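Local coordinates for protein hydrogenase 3 maturation protease (Escherichia coli, PDB 2E85) that cleaves a C-terminal peptide from the precursor of HycE, the large subunit of hydrogenase 3, during maturation of that enzyme, at residues D19-L24 against Q129-A134; A45-I50 against N98-Q103; L61-A66 against D102-D107. The protein carries 1 engineered substitution. One frame throughout, in Å; residues are numbered along the deposited sequence.

Interaction 1: D19-L24 against Q129-A134; sequences DGAGPL and QPIKDA. With CA (calcium ion), chain F.
Ala-21 and Ile-131 meet methyl to methyl where two helices of an alpha/beta fold pack together: Ala-21 CB rests 4.0 Å from Ile-131 CG2. Ala-21 opens helix 21-31, Ile-131 sits in the first turn of helix 129-141, and the two CA atoms are 6.7 Å apart, so the backbones come close because one partner is no larger than a methyl. In Ile-131 the gamma methyl CG2 lies opposite the backbone N and is the branch aimed at Ala-21, while CG1 (chi1 -79°) carries CD1 away from the contact. One turn on, Leu-24 reaches across with CD2, 4.5 Å from Lys-132 CA, a loose touch on the helix backbone; Lys-132 CB itself points away from residues 19-24.

Behind this first shell, Ile-116 of strand 111-116 touches both Ala-21 and Ala-134, and Val-135 of helix 129-141 touches both Ala-21 and Leu-24, which places the helix pair against the sheet. The first turn of helix 129-141 is braced on its exposed side by Gln-129, whose NE2 donates to Asp-133 OD1 at 2.9 Å; the acceptor is met from above its carboxylate plane.

Just before Ala-21, the chain supplies Asp-19, which turns away from helix 129-141 toward a calcium ion that it shares with Asp-65 and Ala-66. By similarity Asp-19 is also a nickel ligand, so the calcium probably occupies part of the nickel site inferred from relatives. Three waters join the coordination, and Asp-19 OD1 binds the calcium at 2.3 Å.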
loop_
_atom_site.group_PDB
_atom_site.type_symbol
_atom_site.label_atom_id
_atom_site.label_comp_id
_atom_site.label_asym_id
_atom_site.label_seq_id
_atom_site.Cartn_x
_atom_site.Cartn_y
_atom_site.Cartn_z
ATOM N N ASP B 19 2.091 -13.042 -17.217
ATOM C CA ASP B 19 1.625 -11.960 -16.321
ATOM C C ASP B 19 0.557 -11.071 -16.963
ATOM O O ASP B 19 -0.054 -10.225 -16.267
ATOM C CB ASP B 19 2.776 -11.089 -15.821
ATOM C CG ASP B 19 2.366 -10.283 -14.606
ATOM O OD1 ASP B 19 1.764 -10.911 -13.710
ATOM O OD2 ASP B 19 2.569 -9.053 -14.575
ATOM N N GLY B 20 0.343 -11.241 -18.271
ATOM C CA GLY B 20 -0.698 -10.513 -19.010
ATOM C C GLY B 20 -2.123 -10.999 -18.787
ATOM O O GLY B 20 -3.048 -10.488 -19.404
ATOM N N ALA B 21 -2.301 -11.979 -17.898
ATOM C CA ALA B 21 -3.614 -12.611 -17.759
ATOM C C ALA B 21 -4.665 -11.561 -17.383
ATOM O O ALA B 21 -5.775 -11.536 -17.946
ATOM C CB ALA B 21 -3.562 -13.699 -16.739
ATOM N N GLY B 22 -4.308 -10.686 -16.453
ATOM C CA GLY B 22 -5.255 -9.654 -15.988
ATOM C C GLY B 22 -5.644 -8.690 -17.111
ATOM O O GLY B 22 -6.810 -8.512 -17.394
ATOM N N PRO B 23 -4.661 -8.021 -17.753
ATOM C CA PRO B 23 -4.964 -7.204 -18.941
ATOM C C PRO B 23 -5.752 -7.929 -20.027
ATOM O O PRO B 23 -6.655 -7.338 -20.615
ATOM C CB PRO B 23 -3.575 -6.780 -19.435
ATOM C CG PRO B 23 -2.732 -6.791 -18.168
ATOM C CD PRO B 23 -3.266 -7.853 -17.288
ATOM N N LEU B 24 -5.492 -9.219 -20.230
ATOM C CA LEU B 24 -6.277 -9.978 -21.218
ATOM C C LEU B 24 -7.758 -10.053 -20.814
ATOM O O LEU B 24 -8.654 -9.845 -21.646
ATOM C CB LEU B 24 -5.695 -11.393 -21.488
ATOM C CG LEU B 24 -6.505 -12.175 -22.522
ATOM C CD1 LEU B 24 -6.470 -11.498 -23.917
ATOM C CD2 LEU B 24 -6.039 -13.633 -22.611
ATOM N N GLN B 129 -0.858 -21.145 -23.807
ATOM C CA GLN B 129 -2.247 -21.565 -24.002
ATOM C C GLN B 129 -3.037 -21.819 -22.705
ATOM O O GLN B 129 -4.210 -21.427 -22.639
ATOM C CB GLN B 129 -2.312 -22.781 -24.921
ATOM C CG GLN B 129 -3.694 -23.110 -25.451
ATOM C CD GLN B 129 -4.271 -21.999 -26.289
ATOM O OE1 GLN B 129 -3.667 -21.550 -27.274
ATOM N NE2 GLN B 129 -5.456 -21.560 -25.919
ATOM N N PRO B 130 -2.456 -22.533 -21.724
ATOM C CA PRO B 130 -3.201 -22.765 -20.472
ATOM C C PRO B 130 -3.648 -21.494 -19.769
ATOM O O PRO B 130 -4.722 -21.474 -19.143
ATOM C CB PRO B 130 -2.198 -23.546 -19.633
ATOM C CG PRO B 130 -1.493 -24.349 -20.634
ATOM C CD PRO B 130 -1.200 -23.304 -21.695
ATOM N N ILE B 131 -2.876 -20.421 -19.924
ATOM C CA ILE B 131 -3.249 -19.161 -19.295
ATOM C C ILE B 131 -4.362 -18.484 -20.109
ATOM O O ILE B 131 -5.289 -17.926 -19.548
ATOM C CB ILE B 131 -1.967 -18.282 -19.102
ATOM C CG1 ILE B 131 -1.202 -18.793 -17.870
ATOM C CG2 ILE B 131 -2.330 -16.809 -18.930
ATOM C CD1 ILE B 131 -0.451 -20.105 -18.081
ATOM N N LYS B 132 -4.297 -18.589 -21.421
ATOM C CA LYS B 132 -5.345 -18.040 -22.289
ATOM C C LYS B 132 -6.660 -18.700 -21.978
ATOM O O LYS B 132 -7.681 -18.015 -21.850
ATOM C CB LYS B 132 -5.004 -18.222 -23.768
ATOM C CG LYS B 132 -3.825 -17.353 -24.227
ATOM C CD LYS B 132 -3.562 -17.637 -25.703
ATOM C CE LYS B 132 -2.269 -17.056 -26.174
ATOM N NZ LYS B 132 -2.243 -17.125 -27.664
ATOM N N ASP B 133 -6.627 -20.034 -21.875
ATOM C CA ASP B 133 -7.783 -20.853 -21.461
ATOM C C ASP B 133 -8.326 -20.462 -20.065
ATOM O O ASP B 133 -9.548 -20.411 -19.854
ATOM C CB ASP B 133 -7.410 -22.348 -21.455
ATOM C CG ASP B 133 -7.108 -22.905 -22.844
ATOM O OD1 ASP B 133 -7.438 -22.271 -23.868
ATOM O OD2 ASP B 133 -6.535 -24.008 -22.900
ATOM N N ALA B 134 -7.426 -20.202 -19.102
ATOM C CA ALA B 134 -7.841 -19.851 -17.736
ATOM C C ALA B 134 -8.555 -18.514 -17.792
ATOM O O ALA B 134 -9.551 -18.306 -17.090
ATOM C CB ALA B 134 -6.593 -19.755 -16.797
HETATM CA CA CA F . 0.800 -10.567 -11.606
HETATM O O HOH W 1 1.238 -10.284 -9.252
HETATM O O HOH W 2 1.036 -8.369 -10.573
HETATM O O HOH W 3 2.895 -11.208 -11.097
#

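Interaction 2: A45-I50 against N98-Q103; sequences APENDI and NYLIDQ. With CA (calcium ion), chain E; CA (calcium ion), chain G.
Leu-100 pushes its CD2 methyl against the ring of Pro-46, and the two side chains cross at about a right angle. The leucine comes from helix 97-108, the proline from the loop between strand 38-43 and helix 50-56. Pro-46 CG is the nearest atom, 3.7 Å from Leu-100 CD2, with Pro-46 CB behind it at 4.2 Å. Leu-100 CG stands opposite its own carbonyl carbon (chi1 -60°), which sends the isobutyl group out from the helix into the loop. The same methyl also meets the aliphatic part of Glu-47, whose CG lies 4.3 Å from Leu-100 CD2, while the glutamate's OE2 is hydrogen-bonded to Thr-91.

On the far side of the loop a calcium ion is held by Ala-45 O at 2.3 Å, by Asn-48 OD1 at 2.2 Å and by both carboxylate oxygens of Asp-49, with Gly-42 completing the protein ligands. Two waters fill out this shell. The helix leads to a second calcium through Gln-103, a site to which Asp-102 of the second subunit also contributes.

Glu-47 lies beside His-93, a nickel ligand by similarity. The chemistry therefore divides sharply: a purely apolar grip joins loop to helix, and the loop's oxygens are drawn together round a cation that probably offsets their mutual repulsion.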
loop_
_atom_site.group_PDB
_atom_site.type_symbol
_atom_site.label_atom_id
_atom_site.label_comp_id
_atom_site.label_asym_id
_atom_site.label_seq_id
_atom_site.Cartn_x
_atom_site.Cartn_y
_atom_site.Cartn_z
ATOM N N ALA B 45 0.597 -2.343 -10.910
ATOM C CA ALA B 45 0.503 -2.083 -9.468
ATOM C C ALA B 45 -0.928 -1.778 -9.116
ATOM O O ALA B 45 -1.532 -0.927 -9.758
ATOM C CB ALA B 45 1.350 -0.880 -9.096
ATOM N N PRO B 46 -1.477 -2.462 -8.091
ATOM C CA PRO B 46 -2.817 -2.102 -7.604
ATOM C C PRO B 46 -2.872 -0.816 -6.743
ATOM O O PRO B 46 -3.963 -0.236 -6.581
ATOM C CB PRO B 46 -3.216 -3.327 -6.771
ATOM C CG PRO B 46 -1.890 -3.838 -6.249
ATOM C CD PRO B 46 -0.940 -3.658 -7.408
ATOM N N GLU B 47 -1.735 -0.382 -6.185
ATOM C CA GLU B 47 -1.715 0.776 -5.262
ATOM C C GLU B 47 -2.433 2.002 -5.787
ATOM O O GLU B 47 -3.202 2.633 -5.050
ATOM C CB GLU B 47 -0.300 1.173 -4.829
ATOM C CG GLU B 47 0.289 0.227 -3.839
ATOM C CD GLU B 47 1.122 -0.848 -4.503
ATOM O OE1 GLU B 47 0.734 -1.355 -5.606
ATOM O OE2 GLU B 47 2.146 -1.201 -3.877
ATOM N N ASN B 48 -2.192 2.338 -7.049
ATOM C CA ASN B 48 -2.748 3.565 -7.615
ATOM C C ASN B 48 -4.175 3.383 -8.166
ATOM O O ASN B 48 -4.733 4.291 -8.788
ATOM C CB ASN B 48 -1.799 4.125 -8.681
ATOM C CG ASN B 48 -1.767 3.286 -9.944
ATOM O OD1 ASN B 48 -2.000 2.085 -9.905
ATOM N ND2 ASN B 48 -1.487 3.931 -11.086
ATOM N N ASP B 49 -4.775 2.225 -7.898
ATOM C CA ASP B 49 -6.137 1.929 -8.362
ATOM C C ASP B 49 -7.117 2.030 -7.192
ATOM O O ASP B 49 -8.337 1.989 -7.375
ATOM C CB ASP B 49 -6.220 0.526 -9.003
ATOM C CG ASP B 49 -5.170 0.319 -10.120
ATOM O OD1 ASP B 49 -5.005 1.217 -10.979
ATOM O OD2 ASP B 49 -4.486 -0.732 -10.113
ATOM N N ILE B 50 -6.563 2.140 -5.987
ATOM C CA ILE B 50 -7.376 2.092 -4.762
ATOM C C ILE B 50 -8.374 3.249 -4.649
ATOM O O ILE B 50 -9.571 3.035 -4.344
ATOM C CB ILE B 50 -6.479 2.016 -3.501
ATOM C CG1 ILE B 50 -5.675 0.713 -3.506
ATOM C CG2 ILE B 50 -7.326 2.118 -2.241
ATOM C CD1 ILE B 50 -6.472 -0.622 -3.496
ATOM N N ASN B 98 -1.647 -8.145 1.599
ATOM C CA ASN B 98 -2.700 -8.283 2.603
ATOM C C ASN B 98 -3.126 -6.928 3.154
ATOM O O ASN B 98 -4.284 -6.755 3.524
ATOM C CB ASN B 98 -2.304 -9.245 3.715
ATOM C CG ASN B 98 -1.424 -8.603 4.759
ATOM O OD1 ASN B 98 -0.237 -8.367 4.538
ATOM N ND2 ASN B 98 -2.015 -8.296 5.908
ATOM N N TYR B 99 -2.199 -5.967 3.174
ATOM C CA TYR B 99 -2.526 -4.610 3.642
ATOM C C TYR B 99 -3.652 -4.012 2.806
ATOM O O TYR B 99 -4.653 -3.543 3.346
ATOM C CB TYR B 99 -1.279 -3.699 3.684
ATOM C CG TYR B 99 -0.666 -3.619 5.070
ATOM C CD1 TYR B 99 -0.536 -4.761 5.851
ATOM C CD2 TYR B 99 -0.256 -2.397 5.613
ATOM C CE1 TYR B 99 0.005 -4.707 7.137
ATOM C CE2 TYR B 99 0.278 -2.331 6.913
ATOM C CZ TYR B 99 0.411 -3.488 7.660
ATOM O OH TYR B 99 0.931 -3.466 8.934
ATOM N N LEU B 100 -3.504 -4.078 1.487
ATOM C CA LEU B 100 -4.511 -3.555 0.571
ATOM C C LEU B 100 -5.805 -4.336 0.653
ATOM O O LEU B 100 -6.868 -3.737 0.716
ATOM C CB LEU B 100 -4.020 -3.593 -0.864
ATOM C CG LEU B 100 -2.766 -2.798 -1.195
ATOM C CD1 LEU B 100 -1.613 -3.428 -0.445
ATOM C CD2 LEU B 100 -2.519 -2.853 -2.693
ATOM N N ILE B 101 -5.707 -5.668 0.652
ATOM C CA ILE B 101 -6.915 -6.522 0.658
ATOM C C ILE B 101 -7.718 -6.347 1.942
ATOM O O ILE B 101 -8.944 -6.194 1.894
ATOM C CB ILE B 101 -6.580 -8.034 0.500
ATOM C CG1 ILE B 101 -5.755 -8.278 -0.769
ATOM C CG2 ILE B 101 -7.869 -8.884 0.495
ATOM C CD1 ILE B 101 -6.411 -7.900 -2.121
ATOM N N ASP B 102 -7.021 -6.389 3.080
ATOM C CA ASP B 102 -7.682 -6.293 4.384
ATOM C C ASP B 102 -8.404 -4.942 4.528
ATOM O O ASP B 102 -9.515 -4.877 5.070
ATOM C CB ASP B 102 -6.694 -6.532 5.527
ATOM C CG ASP B 102 -6.080 -7.942 5.512
ATOM O OD1 ASP B 102 -6.530 -8.819 4.707
ATOM O OD2 ASP B 102 -5.123 -8.189 6.300
ATOM N N GLN B 103 -7.769 -3.868 4.055
ATOM C CA GLN B 103 -8.378 -2.524 4.114
ATOM C C GLN B 103 -9.529 -2.379 3.137
ATOM O O GLN B 103 -10.533 -1.770 3.455
ATOM C CB GLN B 103 -7.339 -1.435 3.893
ATOM C CG GLN B 103 -6.382 -1.321 5.087
ATOM C CD GLN B 103 -7.146 -0.998 6.378
ATOM O OE1 GLN B 103 -7.919 -0.043 6.404
ATOM N NE2 GLN B 103 -6.954 -1.811 7.433
HETATM CA CA CA E . -2.538 0.396 -11.283
HETATM CA CA CA G . -9.852 0.635 7.448
HETATM O O HOH W 4 -0.238 0.353 -12.173
HETATM O O HOH W 5 -2.726 2.016 -13.169
HETATM O O HOH W 6 -10.902 0.352 5.304
HETATM O O HOH W 7 -12.132 0.803 8.359
HETATM O O HOH W 8 -9.736 2.999 7.182
#

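Interaction 3: L61-A66 against D102-D107; sequences LLIVDA and DQLKED. With CA (calcium ion), chain F; CA (calcium ion), chain G.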
loop_
_atom_site.group_PDB
_atom_site.type_symbol
_atom_site.label_atom_id
_atom_site.label_comp_id
_atom_site.label_asym_id
_atom_site.label_seq_id
_atom_site.Cartn_x
_atom_site.Cartn_y
_atom_site.Cartn_z
ATOM N N LEU B 61 -15.974 -6.690 -4.729
ATOM C CA LEU B 61 -14.767 -6.456 -5.500
ATOM C C LEU B 61 -14.078 -7.809 -5.796
ATOM O O LEU B 61 -13.769 -8.562 -4.865
ATOM C CB LEU B 61 -13.808 -5.589 -4.715
ATOM C CG LEU B 61 -12.421 -5.410 -5.370
ATOM C CD1 LEU B 61 -12.478 -4.603 -6.631
ATOM C CD2 LEU B 61 -11.456 -4.803 -4.369
ATOM N N LEU B 62 -13.833 -8.075 -7.082
ATOM C CA LEU B 62 -13.084 -9.244 -7.543
ATOM C C LEU B 62 -11.749 -8.747 -8.093
ATOM O O LEU B 62 -11.725 -7.853 -8.935
ATOM C CB LEU B 62 -13.841 -9.962 -8.669
ATOM C CG LEU B 62 -13.177 -11.165 -9.340
ATOM C CD1 LEU B 62 -12.711 -12.286 -8.370
ATOM C CD2 LEU B 62 -14.070 -11.753 -10.403
ATOM N N ILE B 63 -10.670 -9.370 -7.650
ATOM C CA ILE B 63 -9.333 -9.020 -8.136
ATOM C C ILE B 63 -8.790 -10.238 -8.833
ATOM O O ILE B 63 -8.824 -11.332 -8.259
ATOM C CB ILE B 63 -8.406 -8.666 -6.956
ATOM C CG1 ILE B 63 -8.987 -7.487 -6.181
ATOM C CG2 ILE B 63 -6.989 -8.342 -7.438
ATOM C CD1 ILE B 63 -8.390 -7.270 -4.791
ATOM N N VAL B 64 -8.312 -10.058 -10.064
ATOM C CA VAL B 64 -7.773 -11.162 -10.851
ATOM C C VAL B 64 -6.326 -10.835 -11.222
ATOM O O VAL B 64 -6.049 -9.773 -11.791
ATOM C CB VAL B 64 -8.583 -11.385 -12.153
ATOM C CG1 VAL B 64 -7.836 -12.351 -13.121
ATOM C CG2 VAL B 64 -10.050 -11.838 -11.831
ATOM N N ASP B 65 -5.418 -11.764 -10.925
ATOM C CA ASP B 65 -3.994 -11.516 -11.120
ATOM C C ASP B 65 -3.296 -12.836 -11.392
ATOM O O ASP B 65 -3.581 -13.826 -10.734
ATOM C CB ASP B 65 -3.417 -10.886 -9.843
ATOM C CG ASP B 65 -1.977 -10.364 -10.021
ATOM O OD1 ASP B 65 -1.450 -10.351 -11.140
ATOM O OD2 ASP B 65 -1.382 -9.908 -9.021
ATOM N N ALA B 66 -2.371 -12.856 -12.349
ATOM C CA ALA B 66 -1.489 -13.974 -12.517
ATOM C C ALA B 66 -0.566 -14.000 -11.273
ATOM O O ALA B 66 0.043 -12.976 -10.929
ATOM C CB ALA B 66 -0.647 -13.790 -13.782
ATOM N N ASP B 102 -7.021 -6.389 3.080
ATOM C CA ASP B 102 -7.682 -6.293 4.384
ATOM C C ASP B 102 -8.404 -4.942 4.528
ATOM O O ASP B 102 -9.515 -4.877 5.070
ATOM C CB ASP B 102 -6.694 -6.532 5.527
ATOM C CG ASP B 102 -6.080 -7.942 5.512
ATOM O OD1 ASP B 102 -6.530 -8.819 4.707
ATOM O OD2 ASP B 102 -5.123 -8.189 6.300
ATOM N N GLN B 103 -7.769 -3.868 4.055
ATOM C CA GLN B 103 -8.378 -2.524 4.114
ATOM C C GLN B 103 -9.529 -2.379 3.137
ATOM O O GLN B 103 -10.533 -1.770 3.455
ATOM C CB GLN B 103 -7.339 -1.435 3.893
ATOM C CG GLN B 103 -6.382 -1.321 5.087
ATOM C CD GLN B 103 -7.146 -0.998 6.378
ATOM O OE1 GLN B 103 -7.919 -0.043 6.404
ATOM N NE2 GLN B 103 -6.954 -1.811 7.433
ATOM N N LEU B 104 -9.381 -2.946 1.945
ATOM C CA LEU B 104 -10.504 -2.949 1.010
ATOM C C LEU B 104 -11.696 -3.687 1.615
ATOM O O LEU B 104 -12.838 -3.232 1.479
ATOM C CB LEU B 104 -10.107 -3.612 -0.304
ATOM C CG LEU B 104 -9.168 -2.757 -1.162
ATOM C CD1 LEU B 104 -8.502 -3.634 -2.226
ATOM C CD2 LEU B 104 -9.871 -1.546 -1.789
ATOM N N LYS B 105 -11.426 -4.796 2.295
ATOM C CA LYS B 105 -12.501 -5.606 2.893
ATOM C C LYS B 105 -13.288 -4.845 3.946
ATOM O O LYS B 105 -14.480 -5.117 4.173
ATOM C CB LYS B 105 -11.959 -6.891 3.515
ATOM C CG LYS B 105 -11.807 -8.037 2.517
ATOM C CD LYS B 105 -11.415 -9.331 3.189
ATOM C CE LYS B 105 -9.968 -9.263 3.642
ATOM N NZ LYS B 105 -9.665 -10.048 4.863
ATOM N N GLU B 106 -12.633 -3.899 4.597
ATOM C CA GLU B 106 -13.317 -3.062 5.580
ATOM C C GLU B 106 -14.271 -2.074 4.928
ATOM O O GLU B 106 -15.287 -1.696 5.525
ATOM C CB GLU B 106 -12.298 -2.365 6.476
ATOM C CG GLU B 106 -11.573 -3.368 7.376
ATOM C CD GLU B 106 -10.439 -2.765 8.210
ATOM O OE1 GLU B 106 -10.258 -1.526 8.203
ATOM O OE2 GLU B 106 -9.737 -3.554 8.882
ATOM N N ASP B 107 -13.962 -1.682 3.699
ATOM C CA ASP B 107 -14.740 -0.661 2.994
ATOM C C ASP B 107 -15.760 -1.236 2.013
ATOM O O ASP B 107 -16.694 -0.534 1.607
ATOM C CB ASP B 107 -13.815 0.296 2.261
ATOM C CG ASP B 107 -12.998 1.158 3.209
ATOM O OD1 ASP B 107 -13.270 1.149 4.428
ATOM O OD2 ASP B 107 -12.084 1.833 2.724
HETATM CA CA CA F . 0.800 -10.567 -11.606
HETATM CA CA CA G . -9.852 0.635 7.448
HETATM O O HOH W 1 1.238 -10.284 -9.252
HETATM O O HOH W 2 1.036 -8.369 -10.573
HETATM O O HOH W 6 -10.902 0.352 5.304
HETATM O O HOH W 3 2.895 -11.208 -11.097
HETATM O O HOH W 7 -12.132 0.803 8.359
#
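The backbones stay well apart, with strand 61-66 and helix 97-108 nearest at Leu-61 CA and Leu-104 CA, 8.5 Å from each other, so side chains alone make the contact. Leu-104 does most of the bridging: its CD1 lies 3.8 Å from Leu-61 CD2, the two side chains crossing at a slant, and 4.5 Å from Ile-63 CD1. Leu-61 and Ile-63, two residues apart, present their methyls on the same face of the central sheet. Leu-61 has CG opposite its backbone N (chi1 173°), which extends it toward the helix. Ile-53 and Ile-50 of helix 50-56 pack beside Leu-61 and Leu-104 respectively.

Each segment also reaches a calcium. At the strand's end Asp-65 OD1 lies 2.3 Å and Ala-66 O 2.6 Å from the calcium that Asp-19 also binds, while Asp-65 OD2 accepts hydrogen bonds from waters 1 and 2 of the same shell. On the helix, Glu-106 OE1 joins Gln-103 on the other calcium at 2.3 Å; water 6 on that ion donates to Asp-107 OD1 at 2.6 Å.

The contact is thus apolar and buried, while the metal-binding residues lie away from it: Asp-65, a nickel ligand by similarity, on the strand, and a calcium shared with the second subunit on the helix.

In the fold
From the N terminus, residues 19-24 come first, after strand 6-11, and wait until residues 129-134 to close interaction 1, the widest loop of the three. Both other contacts fall within it. Residues 45-50 and then 61-66 pair with one stretch of helix 97-108, at 98-103 and 102-107, so the two loops overlap and share Asp-102 and Gln-103. Their centres are about 7 Å apart, joined by Ile-101 on Ile-63 and Ile-50 on Leu-104. Interaction 1 lies across the chain's centre, about 20 Å from interaction 3 between centres, yet Asp-19 and Asp-65 meet on one calcium, linking the 3-10 turn just ahead of helix 21-31 to the end of strand 60-66.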